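Local atomic coordinates of HIT domain-containing protein (Sulfolobus tokodaii, PDB entry 2EO4), a protein that probably binds nucleotides and cleaves their phosphate linkages as a zinc-containing member of the histidine triad family, possibly acting as an adenylylsulfatase. Residues A[16-24]-A[54-65]; A[73-83]-A[95-105]. All coordinates share one frame; numbering follows the deposited sequence.

Both contacts belong to one HIT domain and share its antiparallel five-stranded sheet. Contact 1 (16-24 with 54-65) comes first along the chain and lays residues 54-65 of helix 52-72 on the hairpin 15-18/22-26 at one side of the sheet; contact 2 (73-83 with 95-105) follows and pairs strands 77-84 and 97-102 at the other. Their centres lie about 15 Å apart, and helix 52-72 bridges them: Val62 packs on Leu80, Val65 on Ile99 and Leu58 on Val97. The helix thus ties the hairpin to the strand pair beside the predicted active-site His96, and strand 77-84 carries the sheet on into the second subunit.

Contact 1: A[16-24]-A[54-65]; sequences VYEDEKFAA and TLAELAKVVKLV
Phe22 and Tyr17, from the first hairpin of the HIT-fold sheet, pack against one side of helix 52-72. Strand 22-24 and helix 54-65 run 9.6 Å apart at a shallow 31°, close enough for both rings to reach the helix. The Phe22 CG lies anti to its carbonyl carbon (chi1 -62°), which sends the ring between successive turns: CE1 presses on Glu57 CG at 3.3 Å, CE2 meets Leu58 CB at 3.7 Å, and CZ brings the ring edge up to the backbone O of Thr54. Behind it Val61 divides its methyls between the two aromatics, CG2 against the root of the Phe22 ring and CG1 toward Tyr17 CE2 at 3.7 Å. An alanine in place of Phe22 would probably leave the Glu57 methylenes and Leu58 without their shared partner and open a gap between hairpin and helix.

Tyr17 has CG anti to the backbone N (chi1 177°), carrying its ring to Val61 and Leu64; the Leu64 side chain crosses that of Tyr17 at about a right angle, CD2 meeting CE1. Val65 CG2 fills the corner between Tyr17 CB and Ala24 CB, beside a classic beta bulge in which Val16 and Tyr17 both face Ala24. Beyond the hairpin, helix 122-143 packs on Tyr17 and Leu64, while strand 36-40 adds Val38 against Leu58 and Val61.

The turn is fixed by Asp19: its OD1 accepts from Lys21 N, an Asx turn, and from Phe22 N, an Asx motif that holds the start of the Phe22 strand. Asp19 OD2 accepts from Tyr17 OH on its anti side at 2.6 Å. One water then donates both to Asp19 OD2 and to Glu57 OE2, 2.7 and 2.8 Å away, bridging two carboxylates.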
loop_
_atom_site.group_PDB
_atom_site.type_symbol
_atom_site.label_atom_id
_atom_site.label_comp_id
_atom_site.label_asym_id
_atom_site.label_seq_id
_atom_site.Cartn_x
_atom_site.Cartn_y
_atom_site.Cartn_z
ATOM N N VAL A 16 -9.883 2.234 16.181
ATOM C CA VAL A 16 -8.700 1.847 16.941
ATOM C C VAL A 16 -7.721 3.019 16.909
ATOM O O VAL A 16 -6.730 3.040 17.640
ATOM C CB VAL A 16 -8.014 0.568 16.385
ATOM C CG1 VAL A 16 -8.963 -0.624 16.514
ATOM C CG2 VAL A 16 -7.587 0.773 14.940
ATOM N N TYR A 17 -8.014 3.993 16.051
ATOM C CA TYR A 17 -7.202 5.199 15.927
ATOM C C TYR A 17 -8.023 6.321 15.318
ATOM O O TYR A 17 -8.838 6.099 14.421
ATOM C CB TYR A 17 -5.972 4.977 15.036
ATOM C CG TYR A 17 -5.163 6.248 14.833
ATOM C CD1 TYR A 17 -4.201 6.639 15.761
ATOM C CD2 TYR A 17 -5.406 7.089 13.744
ATOM C CE1 TYR A 17 -3.499 7.835 15.616
ATOM C CE2 TYR A 17 -4.710 8.293 13.587
ATOM C CZ TYR A 17 -3.758 8.656 14.529
ATOM O OH TYR A 17 -3.066 9.839 14.389
ATOM N N GLU A 18 -7.807 7.536 15.801
ATOM C CA GLU A 18 -8.522 8.671 15.250
ATOM C C GLU A 18 -7.883 9.989 15.641
ATOM O O GLU A 18 -7.427 10.161 16.771
ATOM C CB GLU A 18 -9.994 8.659 15.694
ATOM C CG GLU A 18 -10.811 9.844 15.168
ATOM C CD GLU A 18 -12.291 9.772 15.530
ATOM O OE1 GLU A 18 -12.641 9.110 16.529
ATOM O OE2 GLU A 18 -13.108 10.397 14.819
ATOM N N ASP A 19 -7.804 10.891 14.672
ATOM C CA ASP A 19 -7.303 12.236 14.908
ATOM C C ASP A 19 -8.202 13.153 14.095
ATOM O O ASP A 19 -9.245 12.717 13.606
ATOM C CB ASP A 19 -5.813 12.400 14.534
ATOM C CG ASP A 19 -5.507 12.082 13.085
ATOM O OD1 ASP A 19 -6.293 12.455 12.190
ATOM O OD2 ASP A 19 -4.440 11.475 12.839
ATOM N N GLU A 20 -7.824 14.415 13.945
ATOM C CA GLU A 20 -8.665 15.351 13.213
ATOM C C GLU A 20 -8.909 15.037 11.741
ATOM O O GLU A 20 -9.962 15.382 11.203
ATOM C CB GLU A 20 -8.095 16.767 13.339
ATOM C CG GLU A 20 -8.167 17.324 14.748
ATOM C CD GLU A 20 -9.585 17.332 15.294
ATOM O OE1 GLU A 20 -10.457 17.986 14.681
ATOM O OE2 GLU A 20 -9.827 16.681 16.334
ATOM N N LYS A 21 -7.961 14.370 11.089
ATOM C CA LYS A 21 -8.115 14.080 9.667
ATOM C C LYS A 21 -8.072 12.616 9.238
ATOM O O LYS A 21 -8.348 12.308 8.080
ATOM C CB LYS A 21 -7.059 14.853 8.872
ATOM C CG LYS A 21 -7.183 16.366 8.985
ATOM C CD LYS A 21 -6.246 17.065 8.014
ATOM C CE LYS A 21 -6.392 18.579 8.090
ATOM N NZ LYS A 21 -5.568 19.269 7.052
ATOM N N PHE A 22 -7.726 11.721 10.156
ATOM C CA PHE A 22 -7.639 10.301 9.824
ATOM C C PHE A 22 -8.245 9.401 10.884
ATOM O O PHE A 22 -8.519 9.830 12.004
ATOM C CB PHE A 22 -6.177 9.895 9.608
ATOM C CG PHE A 22 -5.519 10.604 8.465
ATOM C CD1 PHE A 22 -5.046 11.905 8.614
ATOM C CD2 PHE A 22 -5.409 9.986 7.223
ATOM C CE1 PHE A 22 -4.473 12.580 7.538
ATOM C CE2 PHE A 22 -4.838 10.653 6.139
ATOM C CZ PHE A 22 -4.370 11.954 6.297
ATOM N N ALA A 23 -8.455 8.142 10.513
ATOM C CA ALA A 23 -9.004 7.157 11.429
ATOM C C ALA A 23 -8.638 5.760 10.947
ATOM O O ALA A 23 -8.316 5.555 9.776
ATOM C CB ALA A 23 -10.521 7.296 11.509
ATOM N N ALA A 24 -8.667 4.811 11.870
ATOM C CA ALA A 24 -8.388 3.416 11.563
ATOM C C ALA A 24 -9.556 2.681 12.202
ATOM O O ALA A 24 -9.870 2.901 13.373
ATOM C CB ALA A 24 -7.069 2.980 12.187
ATOM N N THR A 54 -2.409 14.663 1.918
ATOM C CA THR A 54 -3.233 13.624 2.520
ATOM C C THR A 54 -2.507 12.280 2.434
ATOM O O THR A 54 -2.465 11.524 3.405
ATOM C CB THR A 54 -4.596 13.495 1.806
ATOM O OG1 THR A 54 -5.370 14.680 2.030
ATOM C CG2 THR A 54 -5.371 12.297 2.343
ATOM N N LEU A 55 -1.937 11.989 1.269
ATOM C CA LEU A 55 -1.224 10.727 1.075
ATOM C C LEU A 55 0.000 10.625 1.978
ATOM O O LEU A 55 0.314 9.551 2.495
ATOM C CB LEU A 55 -0.802 10.568 -0.392
ATOM C CG LEU A 55 -1.931 10.363 -1.406
ATOM C CD1 LEU A 55 -1.345 10.201 -2.801
ATOM C CD2 LEU A 55 -2.742 9.125 -1.032
ATOM N N ALA A 56 0.689 11.746 2.172
ATOM C CA ALA A 56 1.878 11.762 3.018
ATOM C C ALA A 56 1.525 11.458 4.468
ATOM O O ALA A 56 2.192 10.651 5.122
ATOM C CB ALA A 56 2.573 13.123 2.920
ATOM N N GLU A 57 0.479 12.103 4.973
ATOM C CA GLU A 57 0.064 11.883 6.351
ATOM C C GLU A 57 -0.549 10.496 6.503
ATOM O O GLU A 57 -0.401 9.856 7.541
ATOM C CB GLU A 57 -0.940 12.955 6.781
ATOM C CG GLU A 57 -1.314 12.904 8.257
ATOM C CD GLU A 57 -0.101 12.871 9.177
ATOM O OE1 GLU A 57 0.865 13.629 8.931
ATOM O OE2 GLU A 57 -0.119 12.088 10.154
ATOM N N LEU A 58 -1.242 10.039 5.462
ATOM C CA LEU A 58 -1.858 8.714 5.484
ATOM C C LEU A 58 -0.772 7.658 5.684
ATOM O O LEU A 58 -0.934 6.717 6.458
ATOM C CB LEU A 58 -2.591 8.451 4.162
ATOM C CG LEU A 58 -3.200 7.054 3.974
ATOM C CD1 LEU A 58 -4.248 6.802 5.042
ATOM C CD2 LEU A 58 -3.819 6.943 2.584
ATOM N N ALA A 59 0.344 7.823 4.984
ATOM C CA ALA A 59 1.447 6.871 5.093
ATOM C C ALA A 59 1.977 6.800 6.524
ATOM O O ALA A 59 2.332 5.728 7.011
ATOM C CB ALA A 59 2.570 7.258 4.142
ATOM N N LYS A 60 2.036 7.951 7.188
ATOM C CA LYS A 60 2.529 8.015 8.560
ATOM C C LYS A 60 1.557 7.357 9.532
ATOM O O LYS A 60 1.971 6.686 10.482
ATOM C CB LYS A 60 2.774 9.476 8.955
ATOM C CG LYS A 60 3.813 10.160 8.084
ATOM C CD LYS A 60 3.988 11.625 8.450
ATOM C CE LYS A 60 4.915 12.318 7.461
ATOM N NZ LYS A 60 5.126 13.754 7.797
ATOM N N VAL A 61 0.262 7.551 9.303
ATOM C CA VAL A 61 -0.748 6.946 10.160
ATOM C C VAL A 61 -0.713 5.430 9.963
ATOM O O VAL A 61 -0.810 4.666 10.920
ATOM C CB VAL A 61 -2.164 7.483 9.830
ATOM C CG1 VAL A 61 -3.214 6.697 10.597
ATOM C CG2 VAL A 61 -2.254 8.965 10.193
ATOM N N VAL A 62 -0.569 4.998 8.715
ATOM C CA VAL A 62 -0.502 3.572 8.417
ATOM C C VAL A 62 0.668 2.933 9.177
ATOM O O VAL A 62 0.536 1.842 9.730
ATOM C CB VAL A 62 -0.346 3.335 6.895
ATOM C CG1 VAL A 62 0.002 1.872 6.611
ATOM C CG2 VAL A 62 -1.649 3.686 6.197
ATOM N N LYS A 63 1.808 3.614 9.226
ATOM C CA LYS A 63 2.947 3.052 9.959
ATOM C C LYS A 63 2.611 2.873 11.442
ATOM O O LYS A 63 2.810 1.799 12.009
ATOM C CB LYS A 63 4.187 3.947 9.844
ATOM C CG LYS A 63 5.379 3.403 10.647
ATOM C CD LYS A 63 6.617 4.296 10.572
ATOM C CE LYS A 63 7.722 3.751 11.474
ATOM N NZ LYS A 63 8.997 4.530 11.386
ATOM N N LEU A 64 2.112 3.933 12.070
ATOM C CA LEU A 64 1.765 3.879 13.488
ATOM C C LEU A 64 0.759 2.778 13.805
ATOM O O LEU A 64 0.975 1.958 14.704
ATOM C CB LEU A 64 1.195 5.225 13.950
ATOM C CG LEU A 64 0.617 5.247 15.371
ATOM C CD1 LEU A 64 1.702 4.878 16.371
ATOM C CD2 LEU A 64 0.052 6.630 15.678
ATOM N N VAL A 65 -0.347 2.763 13.068
ATOM C CA VAL A 65 -1.379 1.766 13.297
ATOM C C VAL A 65 -0.860 0.355 13.037
ATOM O O VAL A 65 -1.196 -0.571 13.773
ATOM C CB VAL A 65 -2.620 2.052 12.427
ATOM C CG1 VAL A 65 -3.669 0.957 12.622
ATOM C CG2 VAL A 65 -3.202 3.411 12.811
HETATM O O HOH W 1 -2.518 12.658 11.418
#

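Contact 2: A[73-83]-A[95-105]; sequences VKADGLRLLTN and LHVHIIPTWEG. With PO4 (phosphate ion), chain C.
Asn83 and His98, whose ND2 and NE2 converge from the two segments, grip a single phosphate ion, probably from the crystallisation liquor, together with His96 at one end of this antiparallel pair. NE2 of His96, the predicted nucleophile of the histidine triad motif, donates to phosphate O1 at 2.6 Å, nearly straight. Two residues on, at the start of strand 97-102, His98 NE2 donates to O2, with a weak second bond to O1; from the partner strand Asn83 ND2 also reaches phosphate O2, at 2.8 Å. Val91 N, Ile92 N and a water held by Asn83 N and His96 O also bond the ion. A chi1 of 58° puts CG of His96 between the backbone N and the carbonyl carbon, and the ring edge meets phosphate O1; ND1 of His96 is hydrogen-bonded to His94 O, and ND1 of His98 to NE2 of His35.

Thr82 OG1 donates to His96 O at 3.0 Å, from above the carbonyl plane. Leu81 CD2 lies on His98 CB and Ile100 CD1, and that CD1 also covers one guanidinium face of Arg79. On the reverse face Leu80 and Ile99 lie side by side beneath helix 52-72. At the far end Asp76 and Gly77 both face Thr102 in a classic beta bulge. Trp103 NE1 donates to Val73 O at 3.1 Å in the indole plane, with Ala75 CB over one ring face. Asp76 OD2 accepts a straight bond from Glu104 N.

Two imidazole N-H groups on one phosphate are consistent with a site that holds a nucleotide phosphate beside the predicted tele-AMP-histidine.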
loop_
_atom_site.group_PDB
_atom_site.type_symbol
_atom_site.label_atom_id
_atom_site.label_comp_id
_atom_site.label_asym_id
_atom_site.label_seq_id
_atom_site.Cartn_x
_atom_site.Cartn_y
_atom_site.Cartn_z
ATOM N N VAL A 73 -1.615 -8.071 18.317
ATOM C CA VAL A 73 -1.968 -9.448 17.988
ATOM C C VAL A 73 -0.736 -10.324 17.803
ATOM O O VAL A 73 -0.843 -11.467 17.369
ATOM C CB VAL A 73 -2.832 -9.520 16.703
ATOM C CG1 VAL A 73 -4.079 -8.670 16.872
ATOM C CG2 VAL A 73 -2.024 -9.060 15.501
ATOM N N LYS A 74 0.430 -9.782 18.144
ATOM C CA LYS A 74 1.694 -10.505 18.019
ATOM C C LYS A 74 1.854 -11.138 16.641
ATOM O O LYS A 74 2.136 -12.330 16.509
ATOM C CB LYS A 74 1.796 -11.584 19.105
ATOM C CG LYS A 74 1.906 -11.020 20.515
ATOM C CD LYS A 74 3.168 -10.177 20.666
ATOM C CE LYS A 74 3.251 -9.529 22.044
ATOM N NZ LYS A 74 2.143 -8.558 22.267
ATOM N N ALA A 75 1.677 -10.323 15.609
ATOM C CA ALA A 75 1.800 -10.803 14.241
ATOM C C ALA A 75 3.259 -10.921 13.827
ATOM O O ALA A 75 4.115 -10.179 14.309
ATOM C CB ALA A 75 1.066 -9.854 13.291
ATOM N N ASP A 76 3.540 -11.861 12.932
ATOM C CA ASP A 76 4.891 -12.050 12.426
ATOM C C ASP A 76 5.059 -11.204 11.174
ATOM O O ASP A 76 6.175 -10.877 10.771
ATOM C CB ASP A 76 5.136 -13.518 12.096
ATOM C CG ASP A 76 5.128 -14.389 13.331
ATOM O OD1 ASP A 76 5.871 -14.051 14.277
ATOM O OD2 ASP A 76 4.386 -15.389 13.357
ATOM N N GLY A 77 3.935 -10.851 10.564
ATOM C CA GLY A 77 3.980 -10.036 9.366
ATOM C C GLY A 77 2.688 -9.276 9.150
ATOM O O GLY A 77 1.716 -9.451 9.888
ATOM N N LEU A 78 2.686 -8.420 8.134
ATOM C CA LEU A 78 1.511 -7.623 7.796
ATOM C C LEU A 78 1.486 -7.389 6.298
ATOM O O LEU A 78 2.531 -7.199 5.682
ATOM C CB LEU A 78 1.561 -6.252 8.470
ATOM C CG LEU A 78 1.654 -6.145 9.994
ATOM C CD1 LEU A 78 1.929 -4.688 10.357
ATOM C CD2 LEU A 78 0.369 -6.639 10.641
ATOM N N ARG A 79 0.285 -7.410 5.729
ATOM C CA ARG A 79 0.086 -7.141 4.310
ATOM C C ARG A 79 -0.614 -5.785 4.259
ATOM O O ARG A 79 -1.667 -5.621 4.868
ATOM C CB ARG A 79 -0.845 -8.183 3.674
ATOM C CG ARG A 79 -0.348 -9.622 3.673
ATOM C CD ARG A 79 -1.500 -10.589 3.387
ATOM N NE ARG A 79 -2.204 -10.267 2.145
ATOM C CZ ARG A 79 -3.409 -10.731 1.822
ATOM N NH1 ARG A 79 -4.056 -11.543 2.649
ATOM N NH2 ARG A 79 -3.972 -10.375 0.673
ATOM N N LEU A 80 -0.024 -4.816 3.561
ATOM C CA LEU A 80 -0.635 -3.496 3.420
ATOM C C LEU A 80 -1.060 -3.339 1.967
ATOM O O LEU A 80 -0.277 -3.623 1.058
ATOM C CB LEU A 80 0.357 -2.381 3.746
ATOM C CG LEU A 80 1.036 -2.411 5.111
ATOM C CD1 LEU A 80 1.782 -1.103 5.325
ATOM C CD2 LEU A 80 0.010 -2.639 6.194
ATOM N N LEU A 81 -2.288 -2.899 1.737
ATOM C CA LEU A 81 -2.722 -2.725 0.359
ATOM C C LEU A 81 -3.887 -1.774 0.188
ATOM O O LEU A 81 -4.651 -1.514 1.116
ATOM C CB LEU A 81 -3.101 -4.071 -0.261
ATOM C CG LEU A 81 -4.332 -4.782 0.307
ATOM C CD1 LEU A 81 -4.932 -5.690 -0.757
ATOM C CD2 LEU A 81 -3.947 -5.583 1.540
ATOM N N THR A 82 -3.997 -1.233 -1.019
ATOM C CA THR A 82 -5.106 -0.360 -1.340
ATOM C C THR A 82 -5.433 -0.655 -2.788
ATOM O O THR A 82 -4.536 -0.863 -3.612
ATOM C CB THR A 82 -4.766 1.138 -1.138
ATOM O OG1 THR A 82 -5.956 1.913 -1.330
ATOM C CG2 THR A 82 -3.672 1.596 -2.094
ATOM N N ASN A 83 -6.724 -0.698 -3.085
ATOM C CA ASN A 83 -7.184 -1.015 -4.427
ATOM C C ASN A 83 -7.791 0.176 -5.136
ATOM O O ASN A 83 -8.512 0.968 -4.534
ATOM C CB ASN A 83 -8.207 -2.145 -4.354
ATOM C CG ASN A 83 -7.642 -3.386 -3.710
ATOM O OD1 ASN A 83 -6.592 -3.879 -4.121
ATOM N ND2 ASN A 83 -8.339 -3.909 -2.699
ATOM N N LEU A 95 -11.087 6.075 -0.248
ATOM C CA LEU A 95 -9.709 5.643 -0.047
ATOM C C LEU A 95 -9.436 5.028 1.317
ATOM O O LEU A 95 -9.649 5.657 2.350
ATOM C CB LEU A 95 -8.759 6.829 -0.267
ATOM C CG LEU A 95 -7.275 6.670 0.097
ATOM C CD1 LEU A 95 -6.663 5.459 -0.589
ATOM C CD2 LEU A 95 -6.543 7.942 -0.310
ATOM N N HIS A 96 -8.963 3.786 1.308
ATOM C CA HIS A 96 -8.621 3.108 2.543
ATOM C C HIS A 96 -7.497 2.128 2.299
ATOM O O HIS A 96 -7.397 1.530 1.223
ATOM C CB HIS A 96 -9.825 2.377 3.146
ATOM C CG HIS A 96 -10.443 1.355 2.244
ATOM N ND1 HIS A 96 -11.126 1.689 1.095
ATOM C CD2 HIS A 96 -10.542 0.009 2.362
ATOM C CE1 HIS A 96 -11.624 0.595 0.547
ATOM N NE2 HIS A 96 -11.285 -0.438 1.297
ATOM N N VAL A 97 -6.646 1.988 3.306
ATOM C CA VAL A 97 -5.515 1.073 3.243
ATOM C C VAL A 97 -5.800 -0.093 4.171
ATOM O O VAL A 97 -6.149 0.106 5.334
ATOM C CB VAL A 97 -4.214 1.765 3.707
ATOM C CG1 VAL A 97 -3.072 0.754 3.765
ATOM C CG2 VAL A 97 -3.865 2.898 2.749
ATOM N N HIS A 98 -5.665 -1.306 3.647
ATOM C CA HIS A 98 -5.886 -2.508 4.439
ATOM C C HIS A 98 -4.606 -2.884 5.177
ATOM O O HIS A 98 -3.522 -2.815 4.608
ATOM C CB HIS A 98 -6.230 -3.699 3.534
ATOM C CG HIS A 98 -7.525 -3.567 2.800
ATOM N ND1 HIS A 98 -8.700 -4.117 3.263
ATOM C CD2 HIS A 98 -7.822 -2.991 1.610
ATOM C CE1 HIS A 98 -9.666 -3.889 2.390
ATOM N NE2 HIS A 98 -9.160 -3.208 1.378
ATOM N N ILE A 99 -4.744 -3.278 6.442
ATOM C CA ILE A 99 -3.618 -3.770 7.227
ATOM C C ILE A 99 -4.124 -5.150 7.632
ATOM O O ILE A 99 -5.025 -5.272 8.467
ATOM C CB ILE A 99 -3.343 -2.944 8.502
ATOM C CG1 ILE A 99 -2.984 -1.504 8.135
ATOM C CG2 ILE A 99 -2.157 -3.563 9.266
ATOM C CD1 ILE A 99 -2.790 -0.590 9.360
ATOM N N ILE A 100 -3.553 -6.181 7.019
ATOM C CA ILE A 100 -3.957 -7.562 7.262
ATOM C C ILE A 100 -2.826 -8.345 7.927
ATOM O O ILE A 100 -1.814 -8.653 7.298
ATOM C CB ILE A 100 -4.337 -8.241 5.924
ATOM C CG1 ILE A 100 -5.452 -7.438 5.245
ATOM C CG2 ILE A 100 -4.786 -9.681 6.168
ATOM C CD1 ILE A 100 -5.803 -7.922 3.839
ATOM N N PRO A 101 -2.983 -8.673 9.218
ATOM C CA PRO A 101 -1.960 -9.418 9.960
ATOM C C PRO A 101 -1.750 -10.854 9.496
ATOM O O PRO A 101 -2.683 -11.523 9.049
ATOM C CB PRO A 101 -2.471 -9.370 11.403
ATOM C CG PRO A 101 -3.292 -8.105 11.443
ATOM C CD PRO A 101 -4.037 -8.192 10.127
ATOM N N THR A 102 -0.514 -11.322 9.612
ATOM C CA THR A 102 -0.178 -12.688 9.240
ATOM C C THR A 102 0.700 -13.293 10.331
ATOM O O THR A 102 1.310 -12.570 11.120
ATOM C CB THR A 102 0.580 -12.752 7.888
ATOM O OG1 THR A 102 1.830 -12.060 7.993
ATOM C CG2 THR A 102 -0.252 -12.121 6.781
ATOM N N TRP A 103 0.749 -14.619 10.369
ATOM C CA TRP A 103 1.553 -15.340 11.352
ATOM C C TRP A 103 2.209 -16.523 10.663
ATOM O O TRP A 103 1.659 -17.080 9.713
ATOM C CB TRP A 103 0.671 -15.867 12.489
ATOM C CG TRP A 103 0.014 -14.799 13.301
ATOM C CD1 TRP A 103 0.483 -14.237 14.455
ATOM C CD2 TRP A 103 -1.222 -14.141 13.006
ATOM N NE1 TRP A 103 -0.387 -13.270 14.897
ATOM C CE2 TRP A 103 -1.442 -13.190 14.027
ATOM C CE3 TRP A 103 -2.166 -14.263 11.979
ATOM C CZ2 TRP A 103 -2.568 -12.363 14.048
ATOM C CZ3 TRP A 103 -3.288 -13.438 12.000
ATOM C CH2 TRP A 103 -3.476 -12.501 13.029
ATOM N N GLU A 104 3.384 -16.910 11.138
ATOM C CA GLU A 104 4.067 -18.050 10.554
ATOM C C GLU A 104 3.393 -19.317 11.065
ATOM O O GLU A 104 3.454 -20.370 10.432
ATOM C CB GLU A 104 5.553 -18.011 10.911
ATOM C CG GLU A 104 6.359 -17.176 9.924
ATOM C CD GLU A 104 7.709 -16.754 10.457
ATOM O OE1 GLU A 104 8.386 -17.590 11.089
ATOM O OE2 GLU A 104 8.096 -15.587 10.232
ATOM N N GLY A 105 2.725 -19.195 12.208
ATOM C CA GLY A 105 2.018 -20.320 12.790
ATOM C C GLY A 105 0.547 -19.983 12.957
ATOM O O GLY A 105 -0.183 -19.851 11.974
HETATM P P PO4 C . -11.732 -2.730 -0.965
HETATM O O1 PO4 C . -11.944 -2.771 0.502
HETATM O O2 PO4 C . -10.301 -2.471 -1.260
HETATM O O3 PO4 C . -12.133 -4.042 -1.554
HETATM O O4 PO4 C . -12.564 -1.645 -1.556
HETATM O O HOH W 2 6.755 -13.423 8.918
HETATM O O HOH W 3 -8.650 -0.323 -0.898
#